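Long-range contacts in AgaA (Rhizobium radiobacter, PDB 6HLX), which serves as the periplasmic solute-binding protein of an ABC transporter and captures the opine agropinic acid for import into the bacterium: residues T63-Q68 with E113-L118; E171-K176 with L188-Y193; G242-T247 with G370-T375. All blocks are in the same frame, centred on the assembly; numbering follows the deposited sequence.

Following the chain from its N terminus, contact 1 (63-68 with 113-118) comes first and closes a loop of 44 residues that is partly helical, joining two neighbouring strands of a five-stranded antiparallel sheet. Contact 2 (171-176 with 188-193) then closes a short connection of eleven residues with neither helix nor strand, near one edge of a seven-stranded mixed sheet. Contact 3 (242-247 with 370-375) closes the longest loop, 122 residues, inside a six-stranded mixed sheet. The three loops follow in series and neither nest nor cross. Each contact belongs to a separate sheet, and contact 3 lies across the chain's centre from the other two, beside the bound opine.

Contact 1: residues T63-Q68 with E113-L118; sequences TFHLRQ and EKTVKL. With ZN (zinc ion), chain R.
Thr63, Phe64 and His65 pair with Lys117, Val116 and Thr115 in antiparallel register, the strand directions 165° apart. Phe64 and Val116 form the hydrogen-bonded pair, from Phe64 N to Val116 O (2.8 Å) and from Val116 N to Phe64 O (3.1 Å). Leu66 N continues the pattern to Lys114 O at 2.8 Å, although Lys114 precedes the regular strand.

The alternation of side chains separates an oily face from a polar one. Phe64 lays atom CE2 3.8 Å from Leu118 CD1, while the ring's edge passes the carbonyl of Val116. Leu66 and Val116 share this face, and Ile128 and Leu131 of helix 127-131 cover the ring of Phe64, so bulky hydrocarbon suits these positions. On the other face Thr63 and Thr115 meet through their methyl groups; both are turned with CG2 anti to the backbone N and the hydroxyl beside it. Asp112 OD1 hydrogen-bonds Thr115 OG1.

His65 stands alongside Thr115 and is held at both ring nitrogens. NE2 binds zinc at 2.0 Å, whereas ND1, at the other side of the ring, donates in the ring plane to a water 2.8 Å away. That water in turn donates to Lys114 O, which thereby accepts two bonds. The water bridge should limit rotation of the imidazole, and the metal would probably make the N-H at ND1 a stronger donor. Farther on, the Lys114 chain bends at chi2 (-48°) and again at chi4 (81°), which brings NZ within 3.0 Å of Gln68 OE1, where flexible polar chains suit a partly exposed border.

Glu54, from the adjoining strand 45-55, also binds the zinc, which thus sits on the polar face of a five-stranded antiparallel sheet.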
loop_
_atom_site.group_PDB
_atom_site.type_symbol
_atom_site.label_atom_id
_atom_site.label_comp_id
_atom_site.label_asym_id
_atom_site.label_seq_id
_atom_site.Cartn_x
_atom_site.Cartn_y
_atom_site.Cartn_z
ATOM N N THR A 63 -1.712 -5.598 -25.287
ATOM C CA THR A 63 -1.379 -4.499 -26.208
ATOM C C THR A 63 -1.947 -3.238 -25.626
ATOM O O THR A 63 -3.132 -3.201 -25.316
ATOM C CB THR A 63 -1.921 -4.727 -27.630
ATOM O OG1 THR A 63 -1.361 -5.927 -28.146
ATOM C CG2 THR A 63 -1.559 -3.572 -28.586
ATOM N N PHE A 64 -1.130 -2.191 -25.540
ATOM C CA PHE A 64 -1.580 -0.882 -25.054
ATOM C C PHE A 64 -1.495 0.110 -26.175
ATOM O O PHE A 64 -0.426 0.249 -26.794
ATOM C CB PHE A 64 -0.719 -0.398 -23.879
ATOM C CG PHE A 64 -0.822 -1.343 -22.706
ATOM C CD1 PHE A 64 -1.799 -1.162 -21.732
ATOM C CD2 PHE A 64 0.037 -2.434 -22.592
ATOM C CE1 PHE A 64 -1.939 -2.071 -20.679
ATOM C CE2 PHE A 64 -0.097 -3.341 -21.535
ATOM C CZ PHE A 64 -1.084 -3.150 -20.587
ATOM N N HIS A 65 -2.617 0.785 -26.457
ATOM C CA HIS A 65 -2.667 1.836 -27.472
ATOM C C HIS A 65 -2.605 3.152 -26.740
ATOM O O HIS A 65 -3.510 3.480 -25.973
ATOM C CB HIS A 65 -3.912 1.684 -28.333
ATOM C CG HIS A 65 -3.814 0.495 -29.225
ATOM N ND1 HIS A 65 -2.948 0.476 -30.307
ATOM C CD2 HIS A 65 -4.462 -0.691 -29.165
ATOM C CE1 HIS A 65 -3.127 -0.702 -30.888
ATOM N NE2 HIS A 65 -4.027 -1.429 -30.238
ATOM N N LEU A 66 -1.484 3.858 -26.875
ATOM C CA LEU A 66 -1.245 5.066 -26.094
ATOM C C LEU A 66 -2.075 6.265 -26.517
ATOM O O LEU A 66 -2.235 6.544 -27.703
ATOM C CB LEU A 66 0.253 5.445 -26.056
ATOM C CG LEU A 66 1.235 4.377 -25.570
ATOM C CD1 LEU A 66 2.646 4.945 -25.536
ATOM C CD2 LEU A 66 0.828 3.805 -24.182
ATOM N N ARG A 67 -2.575 6.977 -25.509
ATOM C CA ARG A 67 -3.333 8.214 -25.649
ATOM C C ARG A 67 -2.350 9.306 -26.093
ATOM O O ARG A 67 -1.148 9.211 -25.810
ATOM C CB ARG A 67 -3.875 8.568 -24.239
ATOM C CG ARG A 67 -4.906 9.662 -24.198
ATOM C CD ARG A 67 -5.360 9.903 -22.769
ATOM N NE ARG A 67 -6.125 8.795 -22.192
ATOM C CZ ARG A 67 -7.407 8.547 -22.446
ATOM N NH1 ARG A 67 -8.083 9.311 -23.300
ATOM N NH2 ARG A 67 -8.027 7.537 -21.845
ATOM N N GLN A 68 -2.847 10.347 -26.764
ATOM C CA GLN A 68 -2.009 11.504 -27.078
ATOM C C GLN A 68 -1.823 12.240 -25.736
ATOM O O GLN A 68 -2.798 12.668 -25.120
ATOM C CB GLN A 68 -2.689 12.431 -28.115
ATOM C CG GLN A 68 -1.953 13.757 -28.314
ATOM C CD GLN A 68 -0.498 13.627 -28.706
ATOM O OE1 GLN A 68 -0.130 12.839 -29.590
ATOM N NE2 GLN A 68 0.365 14.420 -28.051
ATOM N N GLU A 113 5.513 4.378 -32.081
ATOM C CA GLU A 113 5.598 5.306 -30.945
ATOM C C GLU A 113 4.380 5.270 -30.019
ATOM O O GLU A 113 4.491 5.693 -28.861
ATOM C CB GLU A 113 5.820 6.750 -31.443
ATOM C CG GLU A 113 7.248 7.029 -31.875
ATOM C CD GLU A 113 7.696 8.477 -31.773
ATOM O OE1 GLU A 113 6.833 9.387 -31.801
ATOM O OE2 GLU A 113 8.924 8.702 -31.662
ATOM N N LYS A 114 3.213 4.803 -30.530
ATOM C CA LYS A 114 1.984 4.797 -29.736
ATOM C C LYS A 114 1.471 3.412 -29.371
ATOM O O LYS A 114 0.318 3.286 -28.944
ATOM C CB LYS A 114 0.885 5.607 -30.452
ATOM C CG LYS A 114 1.217 7.105 -30.638
ATOM C CD LYS A 114 1.741 7.775 -29.361
ATOM C CE LYS A 114 2.288 9.164 -29.604
ATOM N NZ LYS A 114 1.197 10.164 -29.671
ATOM N N THR A 115 2.326 2.389 -29.455
ATOM C CA THR A 115 1.910 1.029 -29.120
ATOM C C THR A 115 2.973 0.314 -28.311
ATOM O O THR A 115 4.139 0.324 -28.697
ATOM C CB THR A 115 1.610 0.219 -30.408
ATOM O OG1 THR A 115 0.764 0.975 -31.287
ATOM C CG2 THR A 115 1.003 -1.161 -30.122
ATOM N N VAL A 116 2.554 -0.314 -27.207
ATOM C CA VAL A 116 3.404 -1.139 -26.343
ATOM C C VAL A 116 2.754 -2.514 -26.278
ATOM O O VAL A 116 1.565 -2.612 -25.994
ATOM C CB VAL A 116 3.530 -0.585 -24.901
ATOM C CG1 VAL A 116 4.487 -1.444 -24.059
ATOM C CG2 VAL A 116 3.964 0.855 -24.902
ATOM N N LYS A 117 3.543 -3.570 -26.469
ATOM C CA LYS A 117 3.020 -4.925 -26.351
ATOM C C LYS A 117 3.851 -5.683 -25.329
ATOM O O LYS A 117 5.075 -5.723 -25.457
ATOM C CB LYS A 117 3.110 -5.650 -27.695
ATOM C CG LYS A 117 2.299 -5.025 -28.820
ATOM C CD LYS A 117 2.186 -6.000 -30.005
ATOM C CE LYS A 117 3.369 -5.991 -30.947
ATOM N NZ LYS A 117 3.138 -6.868 -32.126
ATOM N N LEU A 118 3.188 -6.303 -24.341
ATOM C CA LEU A 118 3.852 -7.135 -23.338
ATOM C C LEU A 118 3.526 -8.587 -23.608
ATOM O O LEU A 118 2.405 -8.921 -24.006
ATOM C CB LEU A 118 3.381 -6.794 -21.903
ATOM C CG LEU A 118 3.429 -5.325 -21.491
ATOM C CD1 LEU A 118 2.890 -5.149 -20.071
ATOM C CD2 LEU A 118 4.830 -4.735 -21.643
HETATM ZN ZN ZN R . -4.704 -3.290 -30.768
HETATM O O HOH W 1 -1.650 2.784 -31.090
HETATM O O HOH W 2 1.241 10.297 -26.667
#

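Contact 2: residues E171-K176 with L188-Y193; sequences EITVKK and LDEVHY. With ZN (zinc ion), chain N; ZN (zinc ion), chain S.
Glu171 and His192 bring their side chains alongside each other on one face of a beta-hairpin with a long connection, whose strands are part of a seven-stranded mixed sheet. The backbones run 168° apart, with paired bonds at Ile172-Tyr193 and Val174-Val191, and Lys176 N adds a last one to Asp189 O (2.8 Å).

The tightly packed face is apolar. Val174 CG2, placed between its backbone N and carbonyl carbon (chi1 -56° for CG1), lies 3.9 Å from Val191 CB and equally near Tyr193 CE2, at the edge of the tyrosine ring. Beta-branched valines suit an extended strand; Val28 and Ala31 of helix 23-32 pack against Tyr193, and Val191 CG1 lies over one face of its ring. At the far end the aliphatic part of Lys176 rests on Leu188 O, a buried carbonyl with no hydrogen-bond partner.

The opposite face is polar and carries the metals, opening to solvent at Lys175. Glu171 chelates one zinc ion through both oxygens, and His192 ND1 adds a third bond, at 2.0 Å, carboxylate and imidazole planes 62° apart. The other imidazole nitrogen, NE2, donates to Glu190 OE2 at 2.8 Å, nearly in the ring plane, so the ring is held between zinc and carboxylate, which links the two metal sites. Glu190 itself binds a second zinc ion, unevenly, with OE1 at 2.1 Å and OE2 at 2.6 Å. Lys175 NZ reaches Glu190 OE1 in a long salt bridge of 3.3 Å from above the carboxylate plane, and donates to the water bound to that zinc.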
loop_
_atom_site.group_PDB
_atom_site.type_symbol
_atom_site.label_atom_id
_atom_site.label_comp_id
_atom_site.label_asym_id
_atom_site.label_seq_id
_atom_site.Cartn_x
_atom_site.Cartn_y
_atom_site.Cartn_z
ATOM N N GLU A 171 7.272 21.175 3.123
ATOM C CA GLU A 171 6.230 20.860 2.144
ATOM C C GLU A 171 6.741 20.563 0.746
ATOM O O GLU A 171 7.854 20.942 0.387
ATOM C CB GLU A 171 5.203 22.019 2.051
ATOM C CG GLU A 171 5.772 23.324 1.505
ATOM C CD GLU A 171 4.724 24.396 1.252
ATOM O OE1 GLU A 171 3.542 24.187 1.622
ATOM O OE2 GLU A 171 5.089 25.448 0.690
ATOM N N ILE A 172 5.871 19.939 -0.053
ATOM C CA ILE A 172 6.060 19.764 -1.497
ATOM C C ILE A 172 4.919 20.549 -2.148
ATOM O O ILE A 172 3.760 20.371 -1.754
ATOM C CB ILE A 172 6.022 18.281 -1.939
ATOM C CG1 ILE A 172 7.300 17.535 -1.462
ATOM C CG2 ILE A 172 5.824 18.160 -3.475
ATOM C CD1 ILE A 172 7.162 16.006 -1.400
ATOM N N THR A 173 5.236 21.427 -3.104
ATOM C CA THR A 173 4.219 22.185 -3.837
ATOM C C THR A 173 4.120 21.647 -5.267
ATOM O O THR A 173 5.138 21.369 -5.906
ATOM C CB THR A 173 4.484 23.702 -3.794
ATOM O OG1 THR A 173 4.669 24.135 -2.442
ATOM C CG2 THR A 173 3.366 24.515 -4.458
ATOM N N VAL A 174 2.890 21.477 -5.756
ATOM C CA VAL A 174 2.630 21.027 -7.121
ATOM C C VAL A 174 1.685 22.046 -7.758
ATOM O O VAL A 174 0.885 22.668 -7.038
ATOM C CB VAL A 174 2.102 19.577 -7.205
ATOM C CG1 VAL A 174 3.075 18.601 -6.518
ATOM C CG2 VAL A 174 0.694 19.468 -6.618
ATOM N N LYS A 175 1.767 22.213 -9.089
ATOM C CA LYS A 175 0.968 23.212 -9.807
ATOM C C LYS A 175 0.228 22.546 -10.951
ATOM O O LYS A 175 0.746 21.610 -11.550
ATOM C CB LYS A 175 1.877 24.296 -10.418
ATOM C CG LYS A 175 2.569 25.200 -9.411
ATOM C CD LYS A 175 3.425 26.257 -10.122
ATOM C CE LYS A 175 4.203 27.085 -9.128
ATOM N NZ LYS A 175 3.691 28.476 -9.053
ATOM N N LYS A 176 -0.954 23.064 -11.296
ATOM C CA LYS A 176 -1.757 22.512 -12.379
ATOM C C LYS A 176 -0.948 22.379 -13.672
ATOM O O LYS A 176 -0.281 23.331 -14.093
ATOM C CB LYS A 176 -2.981 23.429 -12.614
ATOM C CG LYS A 176 -3.831 23.068 -13.837
ATOM C CD LYS A 176 -5.143 23.837 -13.815
ATOM C CE LYS A 176 -5.992 23.469 -15.009
ATOM N NZ LYS A 176 -7.403 23.907 -14.837
ATOM N N LEU A 188 -7.998 22.448 -9.204
ATOM C CA LEU A 188 -7.121 23.284 -8.386
ATOM C C LEU A 188 -5.932 23.818 -9.166
ATOM O O LEU A 188 -5.384 23.126 -10.019
ATOM C CB LEU A 188 -6.605 22.468 -7.178
ATOM C CG LEU A 188 -7.686 21.978 -6.194
ATOM C CD1 LEU A 188 -7.142 20.838 -5.297
ATOM C CD2 LEU A 188 -8.178 23.133 -5.313
ATOM N N ASP A 189 -5.496 25.036 -8.824
ATOM C CA ASP A 189 -4.316 25.618 -9.454
ATOM C C ASP A 189 -3.034 25.080 -8.823
ATOM O O ASP A 189 -2.019 24.952 -9.510
ATOM C CB ASP A 189 -4.377 27.153 -9.370
ATOM C CG ASP A 189 -5.522 27.709 -10.205
ATOM O OD1 ASP A 189 -5.597 27.374 -11.412
ATOM O OD2 ASP A 189 -6.358 28.439 -9.647
ATOM N N GLU A 190 -3.065 24.797 -7.501
ATOM C CA GLU A 190 -1.904 24.287 -6.750
ATOM C C GLU A 190 -2.353 23.461 -5.579
ATOM O O GLU A 190 -3.444 23.645 -5.031
ATOM C CB GLU A 190 -1.061 25.434 -6.143
ATOM C CG GLU A 190 -0.527 26.445 -7.115
ATOM C CD GLU A 190 0.405 27.469 -6.511
ATOM O OE1 GLU A 190 0.913 28.279 -7.304
ATOM O OE2 GLU A 190 0.615 27.485 -5.279
ATOM N N VAL A 191 -1.463 22.586 -5.136
ATOM C CA VAL A 191 -1.658 21.835 -3.908
ATOM C C VAL A 191 -0.324 21.913 -3.171
ATOM O O VAL A 191 0.733 21.681 -3.781
ATOM C CB VAL A 191 -2.110 20.359 -4.115
ATOM C CG1 VAL A 191 -2.453 19.714 -2.761
ATOM C CG2 VAL A 191 -3.323 20.283 -5.040
ATOM N N HIS A 192 -0.372 22.286 -1.892
ATOM C CA HIS A 192 0.816 22.304 -1.032
ATOM C C HIS A 192 0.622 21.121 -0.071
ATOM O O HIS A 192 -0.321 21.104 0.737
ATOM C CB HIS A 192 0.946 23.647 -0.280
ATOM C CG HIS A 192 1.076 24.840 -1.189
ATOM N ND1 HIS A 192 1.893 25.906 -0.870
ATOM C CD2 HIS A 192 0.453 25.101 -2.366
ATOM C CE1 HIS A 192 1.756 26.781 -1.863
ATOM N NE2 HIS A 192 0.883 26.355 -2.776
ATOM N N TYR A 193 1.495 20.122 -0.185
ATOM C CA TYR A 193 1.468 18.926 0.682
ATOM C C TYR A 193 2.389 19.251 1.856
ATOM O O TYR A 193 3.603 19.257 1.679
ATOM C CB TYR A 193 1.954 17.678 -0.090
ATOM C CG TYR A 193 0.979 17.244 -1.161
ATOM C CD1 TYR A 193 -0.103 16.415 -0.857
ATOM C CD2 TYR A 193 1.131 17.662 -2.480
ATOM C CE1 TYR A 193 -1.024 16.038 -1.837
ATOM C CE2 TYR A 193 0.228 17.274 -3.474
ATOM C CZ TYR A 193 -0.867 16.490 -3.140
ATOM O OH TYR A 193 -1.770 16.151 -4.122
HETATM ZN ZN ZN N . 3.030 26.236 0.758
HETATM ZN ZN ZN S . 1.826 29.647 -6.022
HETATM O O HOH W 3 3.559 29.077 -6.302
#

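Contact 3: residues G242-T247 with G370-T375; sequences GLQFNT and GDYDFT. With G9Z (agropinic acid), chain E; EDO (1,2-ethanediol), chain B.
Asn246 ND2 is gripped by two carbonyls of the turn that follows helix 360-369. It donates to Tyr372 O at 3.1 Å and, weakly, to Gly370 O at 2.9 Å. CG stands anti to the backbone N (chi1 -176°), which carries the amide across to them, while OD1 accepts from Lys248 N, two residues further along. An asparagine suits the spot because it donates and accepts at once; Gly370 has the positive phi of a Schellman motif ending the helix.

Beyond this point the backbones pair antiparallel. Asn246 N reaches Asp373 O at 2.8 Å, and Gln244 and Thr375 exchange both of their bonds.

On one face the rings of Phe245 and Phe374 lie side by side with planes 17° apart, yet slid so far that they barely overlap. Leu243 CD2 joins them 3.8 Å from Phe374 CD2, and Phe252 meets both rings. On the other face Thr375 CG2 packs against Gln244 CB at 3.8 Å and sits over one face of the Tyr372 ring, toward its rim.

From here Gln244 extends toward the opine, whose hydroxyl OAS donates to OE1 at 2.6 Å. The NE2 of Gln244 donates to the carbonyls of Asn404 and Thr402, which fixes the amide's orientation. Thr375 OG1 is hydrogen-bonded to Leu327 O and to Arg363, which also binds the ligand, so the pair supplies first- and second-shell parts of the agropinic acid pocket of this periplasmic binding protein.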
loop_
_atom_site.group_PDB
_atom_site.type_symbol
_atom_site.label_atom_id
_atom_site.label_comp_id
_atom_site.label_asym_id
_atom_site.label_seq_id
_atom_site.Cartn_x
_atom_site.Cartn_y
_atom_site.Cartn_z
ATOM N N GLY A 242 -1.520 -6.441 11.648
ATOM C CA GLY A 242 -1.033 -7.801 11.876
ATOM C C GLY A 242 0.467 -7.825 12.046
ATOM O O GLY A 242 1.053 -6.839 12.503
ATOM N N LEU A 243 1.098 -8.959 11.704
ATOM C CA LEU A 243 2.547 -9.083 11.826
ATOM C C LEU A 243 3.136 -9.759 10.606
ATOM O O LEU A 243 2.559 -10.727 10.098
ATOM C CB LEU A 243 2.898 -9.949 13.064
ATOM C CG LEU A 243 2.623 -9.344 14.451
ATOM C CD1 LEU A 243 2.669 -10.425 15.519
ATOM C CD2 LEU A 243 3.668 -8.242 14.796
ATOM N N GLN A 244 4.322 -9.297 10.215
ATOM C CA GLN A 244 5.190 -9.902 9.202
ATOM C C GLN A 244 6.372 -10.435 9.993
ATOM O O GLN A 244 6.863 -9.751 10.903
ATOM C CB GLN A 244 5.684 -8.857 8.183
ATOM C CG GLN A 244 4.592 -8.426 7.233
ATOM C CD GLN A 244 4.896 -7.106 6.599
ATOM O OE1 GLN A 244 4.301 -6.097 6.977
ATOM N NE2 GLN A 244 5.846 -7.068 5.653
ATOM N N PHE A 245 6.817 -11.644 9.663
ATOM C CA PHE A 245 7.920 -12.314 10.367
ATOM C C PHE A 245 9.119 -12.530 9.455
ATOM O O PHE A 245 8.952 -13.030 8.329
ATOM C CB PHE A 245 7.453 -13.709 10.857
ATOM C CG PHE A 245 6.259 -13.697 11.787
ATOM C CD1 PHE A 245 4.968 -13.766 11.288
ATOM C CD2 PHE A 245 6.429 -13.624 13.163
ATOM C CE1 PHE A 245 3.865 -13.773 12.151
ATOM C CE2 PHE A 245 5.326 -13.616 14.020
ATOM C CZ PHE A 245 4.050 -13.650 13.505
ATOM N N ASN A 246 10.332 -12.264 9.960
ATOM C CA ASN A 246 11.519 -12.612 9.194
ATOM C C ASN A 246 11.770 -14.090 9.506
ATOM O O ASN A 246 12.165 -14.440 10.638
ATOM C CB ASN A 246 12.718 -11.770 9.608
ATOM C CG ASN A 246 13.930 -12.025 8.771
ATOM O OD1 ASN A 246 14.119 -13.119 8.233
ATOM N ND2 ASN A 246 14.781 -11.008 8.628
ATOM N N THR A 247 11.549 -14.956 8.505
ATOM C CA THR A 247 11.670 -16.405 8.707
ATOM C C THR A 247 13.125 -16.898 8.868
ATOM O O THR A 247 13.327 -18.094 9.166
ATOM C CB THR A 247 10.907 -17.192 7.645
ATOM O OG1 THR A 247 11.577 -17.064 6.399
ATOM C CG2 THR A 247 9.425 -16.807 7.554
ATOM N N GLY A 370 14.729 -6.255 5.221
ATOM C CA GLY A 370 14.454 -7.359 6.145
ATOM C C GLY A 370 15.280 -7.259 7.415
ATOM O O GLY A 370 15.528 -8.264 8.082
ATOM N N ASP A 371 15.708 -6.027 7.774
ATOM C CA ASP A 371 16.520 -5.783 8.965
ATOM C C ASP A 371 15.644 -5.751 10.229
ATOM O O ASP A 371 15.532 -4.722 10.904
ATOM C CB ASP A 371 17.354 -4.503 8.804
ATOM C CG ASP A 371 18.347 -4.267 9.926
ATOM O OD1 ASP A 371 18.604 -5.223 10.715
ATOM O OD2 ASP A 371 18.854 -3.129 10.033
ATOM N N TYR A 372 15.026 -6.893 10.545
ATOM C CA TYR A 372 14.143 -7.026 11.699
ATOM C C TYR A 372 13.884 -8.502 11.976
ATOM O O TYR A 372 14.141 -9.321 11.096
ATOM C CB TYR A 372 12.807 -6.283 11.433
ATOM C CG TYR A 372 11.959 -6.798 10.281
ATOM C CD1 TYR A 372 11.034 -7.823 10.475
ATOM C CD2 TYR A 372 11.985 -6.175 9.030
ATOM C CE1 TYR A 372 10.182 -8.238 9.453
ATOM C CE2 TYR A 372 11.166 -6.614 7.983
ATOM C CZ TYR A 372 10.255 -7.639 8.204
ATOM O OH TYR A 372 9.377 -8.030 7.216
ATOM N N ASP A 373 13.336 -8.827 13.175
ATOM C CA ASP A 373 12.934 -10.193 13.582
ATOM C C ASP A 373 11.445 -10.332 13.175
ATOM O O ASP A 373 11.069 -11.269 12.477
ATOM C CB ASP A 373 13.092 -10.367 15.101
ATOM C CG ASP A 373 14.523 -10.256 15.617
ATOM O OD1 ASP A 373 15.457 -10.445 14.817
ATOM O OD2 ASP A 373 14.701 -9.956 16.822
ATOM N N PHE A 374 10.619 -9.360 13.588
ATOM C CA PHE A 374 9.221 -9.235 13.152
ATOM C C PHE A 374 8.794 -7.800 13.209
ATOM O O PHE A 374 9.468 -6.988 13.844
ATOM C CB PHE A 374 8.232 -10.195 13.847
ATOM C CG PHE A 374 7.866 -10.045 15.308
ATOM C CD1 PHE A 374 8.824 -9.653 16.251
ATOM C CD2 PHE A 374 6.616 -10.462 15.771
ATOM C CE1 PHE A 374 8.516 -9.633 17.617
ATOM C CE2 PHE A 374 6.309 -10.441 17.140
ATOM C CZ PHE A 374 7.263 -10.026 18.051
ATOM N N THR A 375 7.751 -7.445 12.443
ATOM C CA THR A 375 7.320 -6.038 12.361
ATOM C C THR A 375 5.823 -5.917 12.371
ATOM O O THR A 375 5.134 -6.815 11.872
ATOM C CB THR A 375 7.945 -5.317 11.134
ATOM O OG1 THR A 375 7.620 -3.913 11.158
ATOM C CG2 THR A 375 7.470 -5.892 9.767
HETATM O OAM G9Z E . 2.772 4.447 5.043
HETATM C CAB G9Z E . 2.370 4.050 6.146
HETATM C CAC G9Z E . 2.497 4.815 7.324
HETATM C CB G9Z E . 1.852 3.965 8.461
HETATM C CA G9Z E . 1.545 2.620 7.824
HETATM C C G9Z E . 0.187 2.235 8.060
HETATM O O G9Z E . -0.711 2.668 7.287
HETATM N N G9Z E . 1.890 2.814 6.378
HETATM C CAG G9Z E . 1.622 1.791 5.296
HETATM C CAH G9Z E . 2.709 0.715 5.301
HETATM O OAP G9Z E . 2.613 0.038 6.554
HETATM C CAI G9Z E . 2.552 -0.290 4.156
HETATM O OAQ G9Z E . 2.225 0.428 2.939
HETATM C CAJ G9Z E . 3.882 -1.072 3.887
HETATM O OAR G9Z E . 3.684 -1.996 2.801
HETATM C CAK G9Z E . 4.513 -1.797 5.101
HETATM O OAT G9Z E . 5.851 -2.217 4.767
HETATM C CAL G9Z E . 3.657 -2.969 5.604
HETATM O OAS G9Z E . 4.230 -3.513 6.813
HETATM O OXT G9Z E . -0.054 1.504 9.059
HETATM C C1 EDO B . 17.822 -12.789 11.142
HETATM O O1 EDO B . 18.223 -13.512 12.289
HETATM C C2 EDO B . 16.388 -12.250 11.364
HETATM O O2 EDO B . 16.374 -11.281 12.399
#